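Local coordinates for beta-ketoacyl-[acyl-carrier-protein] synthase FabY (Pseudomonas aeruginosa, PDB 4CW4) that catalyses the condensation of acetyl-CoA with malonyl-acyl carrier protein to acetoacetyl-acyl carrier protein, the step that primes fatty acid synthesis, at residues A21-F26 with A199-R204. Sequence-based numbering, arbitrary orientation.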
# COMPACT_ATOMS: atom_id res chain seq x y z
N ALA A 21 15.49 -1.30 -20.03
CA ALA A 21 15.50 -1.45 -21.50
C ALA A 21 15.28 -0.12 -22.22
O ALA A 21 15.42 -0.05 -23.43
CB ALA A 21 14.45 -2.48 -21.94
N GLY A 22 14.94 0.92 -21.48
CA GLY A 22 14.69 2.25 -22.03
C GLY A 22 13.26 2.74 -21.88
O GLY A 22 12.54 2.39 -20.94
N ARG A 23 12.86 3.59 -22.83
CA ARG A 23 11.52 4.15 -22.90
C ARG A 23 10.54 3.09 -23.39
O ARG A 23 10.75 2.45 -24.41
CB ARG A 23 11.49 5.35 -23.84
CG ARG A 23 10.08 5.91 -24.05
CD ARG A 23 10.07 7.28 -24.68
NE ARG A 23 10.75 7.42 -25.98
CZ ARG A 23 10.16 7.41 -27.17
NH1 ARG A 23 8.86 7.18 -27.30
NH2 ARG A 23 10.90 7.64 -28.26
N SER A 24 9.45 2.93 -22.65
CA SER A 24 8.48 1.89 -22.99
C SER A 24 7.58 2.25 -24.15
O SER A 24 7.18 1.38 -24.91
CB SER A 24 7.61 1.60 -21.78
OG SER A 24 8.43 1.07 -20.78
N SER A 25 7.21 3.53 -24.27
CA SER A 25 6.21 3.90 -25.27
C SER A 25 6.72 3.57 -26.67
O SER A 25 7.93 3.55 -26.94
CB SER A 25 5.83 5.37 -25.16
OG SER A 25 6.95 6.20 -25.40
N PHE A 26 5.76 3.27 -27.55
CA PHE A 26 6.05 2.92 -28.94
C PHE A 26 6.94 1.70 -29.07
O PHE A 26 7.55 1.48 -30.11
CB PHE A 26 6.57 4.14 -29.70
CG PHE A 26 5.62 5.32 -29.62
CD1 PHE A 26 5.67 6.18 -28.52
CD2 PHE A 26 4.64 5.51 -30.57
CE1 PHE A 26 4.77 7.22 -28.39
CE2 PHE A 26 3.73 6.58 -30.46
CZ PHE A 26 3.79 7.42 -29.36
N ALA A 199 4.54 8.77 -16.23
CA ALA A 199 3.14 9.09 -16.47
C ALA A 199 2.99 9.97 -17.69
O ALA A 199 2.07 9.80 -18.48
CB ALA A 199 2.50 9.73 -15.24
N THR A 200 3.89 10.94 -17.84
CA THR A 200 3.82 11.82 -19.00
C THR A 200 3.99 11.00 -20.27
O THR A 200 3.23 11.19 -21.23
CB THR A 200 4.87 12.94 -18.97
OG1 THR A 200 4.60 13.83 -17.88
CG2 THR A 200 4.84 13.73 -20.28
N ASP A 201 4.97 10.11 -20.29
CA ASP A 201 5.20 9.26 -21.48
C ASP A 201 3.91 8.50 -21.83
O ASP A 201 3.48 8.50 -23.00
CB ASP A 201 6.36 8.30 -21.21
CG ASP A 201 6.77 7.51 -22.42
OD1 ASP A 201 6.84 8.07 -23.54
OD2 ASP A 201 7.01 6.30 -22.26
N ALA A 202 3.27 7.89 -20.84
CA ALA A 202 2.04 7.13 -21.10
C ALA A 202 0.91 8.02 -21.66
O ALA A 202 0.22 7.63 -22.61
CB ALA A 202 1.58 6.41 -19.84
N ILE A 203 0.69 9.18 -21.07
CA ILE A 203 -0.40 10.06 -21.48
C ILE A 203 -0.16 10.58 -22.88
O ILE A 203 -1.07 10.64 -23.69
CB ILE A 203 -0.53 11.23 -20.48
CG1 ILE A 203 -1.02 10.70 -19.13
CG2 ILE A 203 -1.42 12.35 -21.01
CD1 ILE A 203 -2.43 10.11 -19.17
N ARG A 204 1.07 10.98 -23.18
CA ARG A 204 1.37 11.53 -24.49
C ARG A 204 1.36 10.46 -25.58
O ARG A 204 1.15 10.78 -26.75
CB ARG A 204 2.72 12.26 -24.48
CG ARG A 204 2.74 13.51 -23.60
CD ARG A 204 3.98 14.33 -23.81
NE ARG A 204 4.04 15.44 -22.86
CZ ARG A 204 3.41 16.61 -23.03
NH1 ARG A 204 2.67 16.83 -24.12
NH2 ARG A 204 3.53 17.56 -22.11
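S25 and D201 face each other where the loop following the short strand 22-23 passes the C-terminal turns of helix 190-204, their CA atoms 6.6 Å apart. D201, whose CB is directed at the loop, reaches across with CG anti to the backbone N (chi1 -173°) and presents its carboxylate to S25. The hydroxyl OG of S25 donates to OD1 of D201 over 2.6 Å, using the syn lone pair of that oxygen. A weak second bond runs from the backbone N of S25 to OD2 of D201 (3.4 Å), so a single residue engages both carboxylate oxygens. The hydroxyl is gripped twice: NH1 of R23 donates to OG of S25 over 2.9 Å, from within the guanidinium plane, and thereby connects arginine and aspartate through the serine. NH1 of R23 stays 4.4 Å from OD1 of D201, beyond a salt bridge; the guanidinium and carboxylate planes are nearly perpendicular (87°). Instead the aliphatic part of the arginine crosses the carboxylate, with CD of R23 3.5 Å from OD1 of D201, before the bend at chi3 (57°) brings the guanidinium round to the serine. NH1 of R23 also forms a salt bridge with D586 of helix 565-590, while OD1 of D201 takes a further hydrogen bond from the hydroxyl of Y585 and OD2 one from the backbone N of G17. The buried carboxylate is thus a polar junction, away from the active site, joining the 10-19/22-23 hairpin to helix 190-204 of the thiolase-like ketosynthase fold and to helix 565-590.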